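Local coordinates for protein quinoline 2-oxidoreductase large subunit (Pseudomonas putida, PDB 1T3Q) that carries the molybdenum cofactor of a hydroxylase of the xanthine dehydrogenase family that probably oxidises quinoline at its 2-position, at residues Q508-I517 with T668-E676. Numbering follows the deposited sequence.
Sequences QGHETTLAQI and TMINPMIVE. With MCN (pterin cytosine dinucleotide), chain N.
Q516 and I670 meet where the helix that begins at H510 passes the turn into helix 672–692, a worked example of two helix starts meeting at the nucleotide end of the cofactor. Followed outward, Q516 first lays CB against I670 CG2, at 3.9 Å. The chain then runs extended from CG (chi2 -180°), carrying the amide as far as N671. CD lies 4.0 Å from I670 CG2, and Q516 OE1 accepts an almost straight hydrogen bond from N671 ND2 (3.1 Å, 169°), the donor tilted from the carbonyl plane. The two amides stand nearly perpendicular, 89° apart. Q516 NE2 donates to T16 O, while N671 ND2 has a second acceptor in V18 O, so both buried amides also grip the N-terminal segment of the chain. With an alanine for Q516, N671 ND2 would probably lose one acceptor and T16 O a donor, and a gap would be likely beside I670 CG2.

The same N671 side chain also caps the second helix, OD1 accepting from I674 N at 3.0 Å. Beside it, T513 CG2 and I674 CD1 meet tip to tip at 3.6 Å. One helical turn on from T513, the CD1 atoms of I517 and I670 touch at 3.6 Å.

Between the segments lies the cytidine part of the cofactor. I670 N donates almost straight to N3 of the base, N671 N to its O2, and T668 O accepts from N4; these hydrogen bonds are all main-chain ones, while V675 CG2 packs against the base. From the first helix start, H510 NE2 holds phosphate oxygen O2B at 2.7 Å, and Q508 NE2 donates to the ester oxygen O3B, while Q508 OE1 accepts from S506 N. Two helix N-termini flanking the cytidine and phosphate end form part of this molybdenum hydroxylase's cofactor site.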
ATOM      1  N   GLN B 508      -1.773  14.427 -18.193  1.00 18.93           N
ATOM      2  CA  GLN B 508      -2.504  14.541 -19.454  1.00 20.96           C
ATOM      3  C   GLN B 508      -3.915  13.952 -19.517  1.00 19.14           C
ATOM      4  O   GLN B 508      -4.481  13.823 -20.596  1.00 19.95           O
ATOM      5  CB  GLN B 508      -1.660  14.032 -20.643  1.00 22.54           C
ATOM      6  CG  GLN B 508      -1.272  12.567 -20.628  1.00 24.45           C
ATOM      7  CD  GLN B 508      -0.057  12.295 -19.767  1.00 24.80           C
ATOM      8  OE1 GLN B 508      -0.092  12.487 -18.555  1.00 23.14           O
ATOM      9  NE2 GLN B 508       1.027  11.847 -20.393  1.00 25.44           N
ATOM     10  N   GLY B 509      -4.475  13.594 -18.363  1.00 18.94           N
ATOM     11  CA  GLY B 509      -5.849  13.106 -18.311  1.00 18.94           C
ATOM     12  C   GLY B 509      -6.266  11.688 -18.673  1.00 20.06           C
ATOM     13  O   GLY B 509      -7.458  11.449 -18.884  1.00 19.57           O
ATOM     14  N   HIS B 510      -5.323  10.752 -18.735  1.00 18.78           N
ATOM     15  CA  HIS B 510      -5.632   9.355 -19.078  1.00 18.62           C
ATOM     16  C   HIS B 510      -6.737   8.729 -18.235  1.00 17.64           C
ATOM     17  O   HIS B 510      -7.566   7.975 -18.731  1.00 16.96           O
ATOM     18  CB  HIS B 510      -4.386   8.482 -18.912  1.00 19.52           C
ATOM     19  CG  HIS B 510      -3.255   8.861 -19.809  1.00 19.69           C
ATOM     20  ND1 HIS B 510      -1.979   8.368 -19.643  1.00 21.60           N
ATOM     21  CD2 HIS B 510      -3.209   9.663 -20.895  1.00 21.18           C
ATOM     22  CE1 HIS B 510      -1.197   8.849 -20.591  1.00 20.46           C
ATOM     23  NE2 HIS B 510      -1.919   9.637 -21.366  1.00 22.28           N
ATOM     24  N   GLU B 511      -6.710   9.019 -16.941  1.00 16.81           N
ATOM     25  CA  GLU B 511      -7.676   8.479 -16.007  1.00 16.57           C
ATOM     26  C   GLU B 511      -9.104   8.792 -16.451  1.00 17.78           C
ATOM     27  O   GLU B 511     -10.041   8.052 -16.149  1.00 17.65           O
ATOM     28  CB  GLU B 511      -7.381   9.053 -14.620  1.00 17.57           C
ATOM     29  CG  GLU B 511      -8.257   8.561 -13.504  1.00 21.77           C
ATOM     30  CD  GLU B 511      -7.697   8.949 -12.142  1.00 23.80           C
ATOM     31  OE1 GLU B 511      -8.464   8.942 -11.161  1.00 24.84           O
ATOM     32  OE2 GLU B 511      -6.485   9.256 -12.060  1.00 24.14           O
ATOM     33  N   THR B 512      -9.262   9.883 -17.186  1.00 15.74           N
ATOM     34  CA  THR B 512     -10.576  10.274 -17.674  1.00 15.74           C
ATOM     35  C   THR B 512     -10.789   9.856 -19.130  1.00 14.22           C
ATOM     36  O   THR B 512     -11.763   9.177 -19.449  1.00 16.02           O
ATOM     37  CB  THR B 512     -10.773  11.807 -17.541  1.00 15.04           C
ATOM     38  OG1 THR B 512     -10.761  12.168 -16.152  1.00 16.36           O
ATOM     39  CG2 THR B 512     -12.093  12.241 -18.161  1.00 15.12           C
ATOM     40  N   THR B 513      -9.869  10.235 -20.008  1.00 15.34           N
ATOM     41  CA  THR B 513     -10.020   9.913 -21.422  1.00 15.93           C
ATOM     42  C   THR B 513     -10.001   8.426 -21.774  1.00 16.36           C
ATOM     43  O   THR B 513     -10.709   8.001 -22.685  1.00 15.87           O
ATOM     44  CB  THR B 513      -8.972  10.656 -22.276  1.00 17.28           C
ATOM     45  OG1 THR B 513      -7.655  10.409 -21.767  1.00 17.06           O
ATOM     46  CG2 THR B 513      -9.251  12.151 -22.256  1.00 16.70           C
ATOM     47  N   LEU B 514      -9.204   7.629 -21.070  1.00 16.08           N
ATOM     48  CA  LEU B 514      -9.178   6.204 -21.375  1.00 16.18           C
ATOM     49  C   LEU B 514     -10.514   5.575 -20.977  1.00 16.81           C
ATOM     50  O   LEU B 514     -10.957   4.604 -21.586  1.00 16.04           O
ATOM     51  CB  LEU B 514      -8.014   5.507 -20.648  1.00 17.20           C
ATOM     52  CG  LEU B 514      -6.607   5.951 -21.076  1.00 16.75           C
ATOM     53  CD1 LEU B 514      -5.557   5.144 -20.307  1.00 18.51           C
ATOM     54  CD2 LEU B 514      -6.430   5.760 -22.585  1.00 19.00           C
ATOM     55  N   ALA B 515     -11.161   6.136 -19.957  1.00 14.88           N
ATOM     56  CA  ALA B 515     -12.448   5.618 -19.513  1.00 15.99           C
ATOM     57  C   ALA B 515     -13.488   5.908 -20.590  1.00 16.65           C
ATOM     58  O   ALA B 515     -14.377   5.095 -20.834  1.00 16.11           O
ATOM     59  CB  ALA B 515     -12.866   6.273 -18.190  1.00 15.60           C
ATOM     60  N   GLN B 516     -13.375   7.082 -21.208  1.00 15.82           N
ATOM     61  CA  GLN B 516     -14.291   7.490 -22.268  1.00 16.98           C
ATOM     62  C   GLN B 516     -14.199   6.515 -23.438  1.00 17.46           C
ATOM     63  O   GLN B 516     -15.208   6.164 -24.051  1.00 17.92           O
ATOM     64  CB  GLN B 516     -13.954   8.908 -22.742  1.00 17.32           C
ATOM     65  CG  GLN B 516     -14.299   9.994 -21.727  1.00 15.86           C
ATOM     66  CD  GLN B 516     -13.958  11.384 -22.227  1.00 17.52           C
ATOM     67  OE1 GLN B 516     -12.925  11.946 -21.874  1.00 16.70           O
ATOM     68  NE2 GLN B 516     -14.826  11.942 -23.070  1.00 18.02           N
ATOM     69  N   ILE B 517     -12.983   6.075 -23.740  1.00 17.96           N
ATOM     70  CA  ILE B 517     -12.759   5.130 -24.830  1.00 17.61           C
ATOM     71  C   ILE B 517     -13.375   3.771 -24.500  1.00 19.32           C
ATOM     72  O   ILE B 517     -14.105   3.199 -25.309  1.00 19.25           O
ATOM     73  CB  ILE B 517     -11.242   4.925 -25.098  1.00 19.58           C
ATOM     74  CG1 ILE B 517     -10.625   6.221 -25.635  1.00 19.23           C
ATOM     75  CG2 ILE B 517     -11.036   3.775 -26.090  1.00 20.51           C
ATOM     76  CD1 ILE B 517      -9.111   6.179 -25.755  1.00 16.58           C
ATOM     77  N   THR B 668     -10.017  12.364 -34.398  1.00 17.80           N
ATOM     78  CA  THR B 668     -11.128  12.439 -33.459  1.00 19.30           C
ATOM     79  C   THR B 668     -10.637  12.813 -32.062  1.00 19.65           C
ATOM     80  O   THR B 668      -9.801  12.119 -31.492  1.00 17.35           O
ATOM     81  CB  THR B 668     -11.860  11.081 -33.366  1.00 18.42           C
ATOM     82  OG1 THR B 668     -12.429  10.761 -34.641  1.00 18.92           O
ATOM     83  CG2 THR B 668     -12.967  11.130 -32.315  1.00 20.25           C
ATOM     84  N   MET B 669     -11.150  13.914 -31.519  1.00 19.05           N
ATOM     85  CA  MET B 669     -10.774  14.334 -30.168  1.00 18.74           C
ATOM     86  C   MET B 669     -11.588  13.531 -29.163  1.00 18.60           C
ATOM     87  O   MET B 669     -12.810  13.428 -29.289  1.00 18.38           O
ATOM     88  CB  MET B 669     -11.074  15.817 -29.945  1.00 18.82           C
ATOM     89  CG  MET B 669     -10.256  16.787 -30.767  1.00 21.29           C
ATOM     90  SD  MET B 669     -10.640  18.486 -30.290  1.00 23.74           S
ATOM     91  CE  MET B 669     -12.149  18.759 -31.203  1.00 20.00           C
ATOM     92  N   ILE B 670     -10.921  12.967 -28.160  1.00 18.18           N
ATOM     93  CA  ILE B 670     -11.619  12.202 -27.133  1.00 17.93           C
ATOM     94  C   ILE B 670     -12.300  13.187 -26.186  1.00 18.89           C
ATOM     95  O   ILE B 670     -13.478  13.044 -25.854  1.00 17.72           O
ATOM     96  CB  ILE B 670     -10.641  11.350 -26.301  1.00 18.41           C
ATOM     97  CG1 ILE B 670      -9.883  10.379 -27.208  1.00 15.54           C
ATOM     98  CG2 ILE B 670     -11.397  10.584 -25.216  1.00 15.78           C
ATOM     99  CD1 ILE B 670      -8.740   9.673 -26.490  1.00 17.39           C
ATOM    100  N   ASN B 671     -11.545  14.201 -25.776  1.00 17.62           N
ATOM    101  CA  ASN B 671     -12.021  15.205 -24.838  1.00 18.18           C
ATOM    102  C   ASN B 671     -11.487  16.562 -25.290  1.00 18.89           C
ATOM    103  O   ASN B 671     -10.351  16.928 -24.980  1.00 18.73           O
ATOM    104  CB  ASN B 671     -11.502  14.849 -23.436  1.00 17.66           C
ATOM    105  CG  ASN B 671     -12.163  15.653 -22.341  1.00 16.51           C
ATOM    106  OD1 ASN B 671     -12.108  16.879 -22.344  1.00 16.09           O
ATOM    107  ND2 ASN B 671     -12.789  14.961 -21.387  1.00 16.38           N
ATOM    108  N   PRO B 672     -12.299  17.324 -26.045  1.00 18.77           N
ATOM    109  CA  PRO B 672     -11.892  18.643 -26.541  1.00 16.90           C
ATOM    110  C   PRO B 672     -11.299  19.550 -25.465  1.00 15.83           C
ATOM    111  O   PRO B 672     -10.315  20.242 -25.708  1.00 16.05           O
ATOM    112  CB  PRO B 672     -13.183  19.195 -27.142  1.00 17.22           C
ATOM    113  CG  PRO B 672     -13.863  17.953 -27.646  1.00 17.95           C
ATOM    114  CD  PRO B 672     -13.667  16.996 -26.488  1.00 17.34           C
ATOM    115  N   MET B 673     -11.903  19.553 -24.282  1.00 14.85           N
ATOM    116  CA  MET B 673     -11.411  20.371 -23.177  1.00 15.55           C
ATOM    117  C   MET B 673      -9.956  20.007 -22.844  1.00 13.42           C
ATOM    118  O   MET B 673      -9.091  20.876 -22.723  1.00 16.33           O
ATOM    119  CB  MET B 673     -12.280  20.146 -21.941  1.00 15.65           C
ATOM    120  CG  MET B 673     -11.852  20.958 -20.725  1.00 19.69           C
ATOM    121  SD  MET B 673     -12.863  20.586 -19.272  1.00 20.21           S
ATOM    122  CE  MET B 673     -12.156  18.982 -18.802  1.00 19.00           C
ATOM    123  N   ILE B 674      -9.699  18.717 -22.690  1.00 14.83           N
ATOM    124  CA  ILE B 674      -8.357  18.245 -22.364  1.00 13.61           C
ATOM    125  C   ILE B 674      -7.377  18.542 -23.491  1.00 13.77           C
ATOM    126  O   ILE B 674      -6.240  18.940 -23.240  1.00 14.11           O
ATOM    127  CB  ILE B 674      -8.388  16.736 -22.021  1.00 13.78           C
ATOM    128  CG1 ILE B 674      -8.980  16.561 -20.616  1.00 15.72           C
ATOM    129  CG2 ILE B 674      -6.977  16.132 -22.083  1.00 13.51           C
ATOM    130  CD1 ILE B 674      -9.268  15.134 -20.226  1.00 13.97           C
ATOM    131  N   VAL B 675      -7.817  18.371 -24.737  1.00 14.69           N
ATOM    132  CA  VAL B 675      -6.955  18.649 -25.881  1.00 13.86           C
ATOM    133  C   VAL B 675      -6.549  20.122 -25.896  1.00 14.24           C
ATOM    134  O   VAL B 675      -5.392  20.449 -26.162  1.00 13.96           O
ATOM    135  CB  VAL B 675      -7.663  18.304 -27.223  1.00 14.56           C
ATOM    136  CG1 VAL B 675      -6.844  18.812 -28.396  1.00 13.97           C
ATOM    137  CG2 VAL B 675      -7.867  16.803 -27.328  1.00 12.44           C
ATOM    138  N   GLU B 676      -7.488  21.023 -25.607  1.00 14.95           N
ATOM    139  CA  GLU B 676      -7.139  22.435 -25.617  1.00 16.05           C
ATOM    140  C   GLU B 676      -6.190  22.750 -24.473  1.00 14.80           C
ATOM    141  O   GLU B 676      -5.337  23.620 -24.603  1.00 16.15           O
ATOM    142  CB  GLU B 676      -8.389  23.323 -25.557  1.00 15.59           C
ATOM    143  CG  GLU B 676      -9.205  23.274 -26.852  1.00 16.62           C
ATOM    144  CD  GLU B 676     -10.118  24.475 -27.038  1.00 20.13           C
ATOM    145  OE1 GLU B 676     -10.186  25.331 -26.129  1.00 20.11           O
ATOM    146  OE2 GLU B 676     -10.766  24.563 -28.104  1.00 18.70           O
TER
HETATM  147  N1  MCN N4921      -6.268  13.537 -26.278  1.00 16.26           N
HETATM  148  C2  MCN N4921      -7.659  13.505 -26.621  1.00 17.71           C
HETATM  149  N3  MCN N4921      -7.885  13.224 -27.960  1.00 16.25           N
HETATM  150  C4  MCN N4921      -6.921  12.992 -28.935  1.00 15.67           C
HETATM  151  C5  MCN N4921      -5.512  13.050 -28.529  1.00 15.91           C
HETATM  152  C6  MCN N4921      -5.194  13.315 -27.218  1.00 17.25           C
HETATM  153  O2  MCN N4921      -8.513  13.736 -25.794  1.00 17.61           O
HETATM  154  N4  MCN N4921      -7.254  12.726 -30.180  1.00 13.95           N
HETATM  155  C1' MCN N4921      -5.969  13.812 -24.757  1.00 15.96           C
HETATM  156  C2D MCN N4921      -5.690  12.460 -23.956  1.00 19.06           C
HETATM  157  O2' MCN N4921      -6.198  12.579 -22.580  1.00 20.10           O
HETATM  158  C3' MCN N4921      -4.189  12.296 -24.068  1.00 20.24           C
HETATM  159  C4D MCN N4921      -3.642  13.701 -23.986  1.00 18.65           C
HETATM  160  O4D MCN N4921      -4.753  14.579 -24.522  1.00 17.65           O
HETATM  161  O3' MCN N4921      -3.698  11.456 -22.965  1.00 22.30           O
HETATM  162  C5' MCN N4921      -2.246  13.920 -24.636  1.00 17.83           C
HETATM  163  O5' MCN N4921      -2.350  13.396 -25.937  1.00 23.29           O
HETATM  164  PA  MCN N4921      -1.402  12.289 -26.544  1.00 20.98           P
HETATM  165  O1A MCN N4921      -2.238  11.053 -26.673  1.00 21.80           O
HETATM  166  O2A MCN N4921      -0.779  12.958 -27.757  1.00 24.80           O
HETATM  167  O3A MCN N4921      -0.076  11.980 -25.653  1.00 23.69           O
HETATM  168  PB  MCN N4921       0.111  11.157 -24.292  1.00 25.09           P
HETATM  169  O1B MCN N4921       1.017  10.009 -24.600  1.00 25.15           O
HETATM  170  O2B MCN N4921      -1.212  10.845 -23.656  1.00 25.71           O
HETATM  171  O3B MCN N4921       0.846  12.205 -23.324  1.00 25.61           O
HETATM  172  C10 MCN N4921       2.234  12.405 -23.400  1.00 24.40           C
HETATM  173  C9' MCN N4921       2.418  13.728 -24.070  1.00 23.70           C
HETATM  174  C8' MCN N4921       3.946  13.963 -24.065  1.00 24.73           C
HETATM  175  S8' MCN N4921       4.904  12.772 -24.993  1.00 26.68           S
HETATM  176  C7' MCN N4921       4.587  14.969 -23.466  1.00 24.68           C
HETATM  177  S7' MCN N4921       6.356  15.212 -23.456  1.00 23.51           S
HETATM  178  C6' MCN N4921       3.732  15.986 -22.636  1.00 19.96           C
HETATM  179  C7  MCN N4921       2.323  16.055 -23.161  1.00 21.70           C
HETATM  180  O9' MCN N4921       1.735  14.766 -23.223  1.00 25.06           O
HETATM  181  N5' MCN N4921       3.936  15.591 -21.181  1.00 19.96           N
HETATM  182  C4A MCN N4921       2.889  16.221 -20.398  1.00 19.82           C
HETATM  183  N8' MCN N4921       1.471  16.909 -22.266  1.00 21.01           N
HETATM  184  C4B MCN N4921       1.745  16.892 -20.866  1.00 21.18           C
HETATM  185  N1' MCN N4921       0.743  17.493 -20.063  1.00 20.95           N
HETATM  186  C2' MCN N4921       0.948  17.391 -18.729  1.00 21.14           C
HETATM  187  N2' MCN N4921       0.028  17.960 -17.920  1.00 21.33           N
HETATM  188  N3' MCN N4921       2.024  16.726 -18.176  1.00 20.91           N
HETATM  189  C4' MCN N4921       3.073  16.078 -18.928  1.00 21.48           C
HETATM  190  O4' MCN N4921       3.982  15.516 -18.367  1.00 19.82           O